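Local coordinates for protein polyguluronate lyase (Corynebacterium sp., PDB 1UAI) that probably cleaves the poly-alpha-L-guluronate blocks of alginate as a lyase, using a jellyroll beta-sandwich scaffold, at residues S89-T94 with S182-G187; E101-L106 with F128-T133. One frame throughout, in Å; residues are numbered along the deposited sequence.

Contact 1: residues S89-T94 with S182-G187; sequences SATSGT and SHTSSG
Two surface loops meet here through a methyl group and a shared water: Ala90, in the loop that leads into strand 95-105, packs on His183 to Ser185, in the loop that leaves strand 176-182. The methyl of Ala90 points at the second loop and rests against two backbone carbonyl oxygens, its CB lying 3.3 Å from His183 O and 3.4 Å from Ser185 O. The imidazole adds a third, looser touch, with CD2 of His183 3.8 Å from Ala90 CB and approaching it obliquely.

Beside this methyl contact, water 1 does the polar work. It donates a hydrogen bond to Thr184 O at 2.8 Å and accepts one from Ala90 N at 3.0 Å, so the backbones of both loops are joined through one molecule. The hydroxyls complete its surroundings: Thr91 OG1 at 3.0 Å from one loop and Ser186 OG at 2.9 Å from the other, making four partners that should hold the water firmly in place. In Thr91, OG1 stands between the backbone N and the carbonyl carbon (chi1 57°), which turns it to the water while Thr91 CG2 lies alongside Thr184, 3.9 Å from Thr184 CB. Ser186 OG also rests against Ser89 CB.

Outside the two loops, Ala90 also touches Val164 of strand 158-165, and both Ala90 and His183 make backbone hydrogen bonds to Gly167, in the turn between strands 158-165 and 168-173. His183 NE2 is hydrogen-bonded to Asn188, just ahead of strand 189-192 in the other sheet.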
# COMPACT_ATOMS: atom_id res chain seq x y z
N SER A 89 -12.96 -3.88 13.82
CA SER A 89 -12.41 -4.06 15.15
C SER A 89 -11.23 -5.02 15.20
O SER A 89 -11.13 -5.95 14.41
CB SER A 89 -13.52 -4.59 16.07
OG SER A 89 -12.99 -5.04 17.30
N ALA A 90 -10.33 -4.78 16.15
CA ALA A 90 -9.17 -5.64 16.33
C ALA A 90 -9.44 -6.65 17.44
O ALA A 90 -8.69 -7.61 17.60
CB ALA A 90 -7.94 -4.80 16.68
N THR A 91 -10.53 -6.45 18.18
CA THR A 91 -10.89 -7.33 19.29
C THR A 91 -12.13 -8.19 19.03
O THR A 91 -12.51 -9.01 19.88
CB THR A 91 -11.14 -6.52 20.58
OG1 THR A 91 -12.16 -5.54 20.34
CG2 THR A 91 -9.87 -5.81 21.01
N SER A 92 -12.75 -8.00 17.88
CA SER A 92 -13.93 -8.77 17.50
C SER A 92 -13.75 -9.21 16.05
O SER A 92 -13.43 -8.38 15.20
CB SER A 92 -15.19 -7.91 17.61
OG SER A 92 -16.30 -8.52 16.97
N GLY A 93 -13.93 -10.50 15.79
CA GLY A 93 -13.79 -11.00 14.44
C GLY A 93 -12.36 -11.33 14.02
O GLY A 93 -11.42 -11.14 14.79
N THR A 94 -12.23 -11.83 12.80
CA THR A 94 -10.94 -12.20 12.23
C THR A 94 -10.82 -11.45 10.91
O THR A 94 -11.64 -11.62 10.01
CB THR A 94 -10.86 -13.72 12.00
OG1 THR A 94 -11.07 -14.40 13.24
CG2 THR A 94 -9.50 -14.11 11.44
N SER A 182 0.41 -6.13 19.63
CA SER A 182 -0.79 -5.92 20.43
C SER A 182 -1.49 -4.68 19.88
O SER A 182 -0.87 -3.63 19.71
CB SER A 182 -0.42 -5.71 21.90
OG SER A 182 0.16 -6.88 22.45
N HIS A 183 -2.78 -4.81 19.60
CA HIS A 183 -3.56 -3.71 19.05
C HIS A 183 -5.03 -3.96 19.39
O HIS A 183 -5.59 -4.98 18.98
CB HIS A 183 -3.37 -3.66 17.54
CG HIS A 183 -4.03 -2.50 16.87
ND1 HIS A 183 -3.68 -1.19 17.13
CD2 HIS A 183 -5.02 -2.45 15.95
CE1 HIS A 183 -4.42 -0.39 16.39
NE2 HIS A 183 -5.24 -1.12 15.66
N THR A 184 -5.65 -3.04 20.11
CA THR A 184 -7.04 -3.21 20.53
C THR A 184 -8.02 -2.15 20.04
O THR A 184 -9.22 -2.24 20.32
CB THR A 184 -7.14 -3.27 22.06
OG1 THR A 184 -6.62 -2.06 22.63
CG2 THR A 184 -6.35 -4.46 22.59
N SER A 185 -7.53 -1.15 19.32
CA SER A 185 -8.42 -0.10 18.83
C SER A 185 -9.23 -0.60 17.64
O SER A 185 -8.85 -1.57 16.98
CB SER A 185 -7.63 1.14 18.43
OG SER A 185 -6.80 0.87 17.30
N SER A 186 -10.36 0.06 17.39
CA SER A 186 -11.21 -0.29 16.26
C SER A 186 -10.95 0.75 15.17
O SER A 186 -9.98 1.50 15.26
CB SER A 186 -12.69 -0.27 16.67
OG SER A 186 -12.96 -1.29 17.61
N GLY A 187 -11.80 0.78 14.15
CA GLY A 187 -11.61 1.73 13.06
C GLY A 187 -10.44 1.40 12.15
O GLY A 187 -9.88 2.27 11.50
O HOH W 1 -11.19 -3.30 18.65

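Contact 2: residues E101-L106 with F128-T133; sequences EAFNHL and FRLEGT
Face-to-face packing of the two sheets of the jellyroll sandwich is what Phe103 and Leu130 illustrate, one from strand 95-105 and the other from strand 124-131, which belong to different sheets. The touching parts run 47° apart. Leu130 CB sits over the face of the Phe103 ring, 3.9 Å from its centroid and only 3° off the normal, a nearly axial CH-pi contact. Further out on the same side chain, Leu130 CD2 comes to 3.5 Å from Phe103 CB, because CG of Leu130 lies anti to its backbone N (chi1 178°) and carries the methyl back past the ring toward the root of the phenylalanine. At the far end of that ring, Phe128 O approaches the edge, close to its plane, 4.2 Å from Phe103 CZ.

Leu106, just beyond the end of its strand, extends the patch. Its CD2 meets Leu130 CD2 at 4.0 Å, the two side chains crossing at about a right angle, and Leu106 CD1 lies 3.4 Å from Gly132 O where the second strand ends. Tyr152 meets the Phe103 ring edge-to-face, and Leu113 and Leu135 of the opposing sheet also touch Phe103.

Arg129 and Glu131 turn from the interface and pair in a salt bridge, NE to OE2 2.7 Å, whereas buried Glu101 points inward. Between these segments, contact rests on CH-pi and apolar packing, probably meaning dispersion and fit of shape.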
# COMPACT_ATOMS: atom_id res chain seq x y z
N GLU A 101 3.28 -8.91 -3.71
CA GLU A 101 3.77 -7.72 -4.37
C GLU A 101 5.27 -7.73 -4.46
O GLU A 101 5.95 -8.58 -3.89
CB GLU A 101 3.33 -6.46 -3.60
CG GLU A 101 3.97 -6.32 -2.22
CD GLU A 101 3.52 -5.06 -1.48
OE1 GLU A 101 2.43 -4.54 -1.80
OE2 GLU A 101 4.24 -4.60 -0.57
N ALA A 102 5.79 -6.77 -5.22
CA ALA A 102 7.22 -6.59 -5.37
C ALA A 102 7.49 -5.10 -5.39
O ALA A 102 6.70 -4.33 -5.95
CB ALA A 102 7.71 -7.22 -6.67
N PHE A 103 8.57 -4.68 -4.74
CA PHE A 103 8.98 -3.28 -4.75
C PHE A 103 9.86 -3.22 -6.00
O PHE A 103 10.81 -4.00 -6.13
CB PHE A 103 9.79 -2.94 -3.50
CG PHE A 103 8.99 -2.98 -2.22
CD1 PHE A 103 8.26 -1.87 -1.80
CD2 PHE A 103 8.98 -4.12 -1.43
CE1 PHE A 103 7.54 -1.89 -0.61
CE2 PHE A 103 8.25 -4.16 -0.24
CZ PHE A 103 7.53 -3.04 0.17
N ASN A 104 9.56 -2.30 -6.91
CA ASN A 104 10.31 -2.19 -8.17
C ASN A 104 11.29 -1.03 -8.27
O ASN A 104 12.27 -1.12 -9.00
CB ASN A 104 9.36 -2.01 -9.36
CG ASN A 104 8.23 -3.02 -9.39
OD1 ASN A 104 7.06 -2.63 -9.47
ND2 ASN A 104 8.57 -4.30 -9.36
N HIS A 105 11.02 0.05 -7.55
CA HIS A 105 11.85 1.23 -7.68
C HIS A 105 11.78 2.04 -6.40
O HIS A 105 10.75 2.06 -5.73
CB HIS A 105 11.29 2.05 -8.86
CG HIS A 105 12.29 2.91 -9.55
ND1 HIS A 105 12.61 4.19 -9.13
CD2 HIS A 105 13.01 2.70 -10.68
CE1 HIS A 105 13.48 4.72 -9.97
NE2 HIS A 105 13.74 3.84 -10.92
N LEU A 106 12.89 2.70 -6.07
CA LEU A 106 12.96 3.50 -4.85
C LEU A 106 13.41 4.91 -5.16
O LEU A 106 14.17 5.14 -6.10
CB LEU A 106 13.95 2.86 -3.87
CG LEU A 106 13.56 1.50 -3.31
CD1 LEU A 106 14.74 0.89 -2.57
CD2 LEU A 106 12.37 1.66 -2.38
N PHE A 128 4.39 -2.69 5.78
CA PHE A 128 5.54 -3.35 5.16
C PHE A 128 6.30 -2.17 4.56
O PHE A 128 5.81 -1.49 3.65
CB PHE A 128 5.09 -4.31 4.06
CG PHE A 128 4.65 -5.66 4.56
CD1 PHE A 128 5.43 -6.79 4.33
CD2 PHE A 128 3.45 -5.80 5.25
CE1 PHE A 128 5.03 -8.04 4.78
CE2 PHE A 128 3.03 -7.06 5.70
CZ PHE A 128 3.82 -8.18 5.47
N ARG A 129 7.50 -1.92 5.09
CA ARG A 129 8.31 -0.79 4.69
C ARG A 129 9.70 -1.19 4.21
O ARG A 129 10.46 -1.83 4.94
CB ARG A 129 8.44 0.16 5.89
CG ARG A 129 9.30 1.39 5.66
CD ARG A 129 9.50 2.17 6.96
NE ARG A 129 10.28 3.38 6.74
CZ ARG A 129 9.77 4.61 6.66
NH1 ARG A 129 8.47 4.80 6.79
NH2 ARG A 129 10.57 5.64 6.41
N LEU A 130 10.03 -0.81 2.98
CA LEU A 130 11.34 -1.10 2.43
C LEU A 130 12.24 0.13 2.47
O LEU A 130 11.81 1.23 2.10
CB LEU A 130 11.23 -1.57 0.97
CG LEU A 130 12.56 -1.88 0.26
CD1 LEU A 130 13.24 -3.06 0.93
CD2 LEU A 130 12.32 -2.17 -1.21
N GLU A 131 13.46 -0.06 2.95
CA GLU A 131 14.46 1.00 3.00
C GLU A 131 15.70 0.37 2.36
O GLU A 131 16.39 -0.43 2.99
CB GLU A 131 14.76 1.43 4.44
CG GLU A 131 13.53 1.91 5.20
CD GLU A 131 13.86 2.62 6.50
OE1 GLU A 131 14.98 2.43 7.03
OE2 GLU A 131 13.00 3.37 7.00
N GLY A 132 15.97 0.72 1.11
CA GLY A 132 17.12 0.14 0.41
C GLY A 132 16.85 -1.33 0.15
O GLY A 132 15.97 -1.67 -0.64
N THR A 133 17.61 -2.21 0.80
CA THR A 133 17.40 -3.65 0.65
C THR A 133 16.89 -4.24 1.96
O THR A 133 16.82 -5.45 2.12
CB THR A 133 18.70 -4.39 0.24
OG1 THR A 133 19.68 -4.26 1.28
CG2 THR A 133 19.25 -3.81 -1.05

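The pair shows how one sandwich uses different chemistry at different depths. Contact 2 is buried, about 11 Å from the chain centre, and joins strands of the two sheets by apolar packing; contact 1 lies at the surface, about 20 Å out, and joins loops through a bridging water and a methyl resting against two carbonyls. The centres of contact 1 and contact 2 are 28 Å apart, and the nearest atoms of contact 1 and contact 2 are about 14 Å apart, so they do not touch. They nevertheless share an element: residues 89-94 lead directly into strand 95-105, whose later part supplies 101-105 to contact 2. One strand is therefore associated with a solvated loop junction near its start and an inter-sheet core near its end.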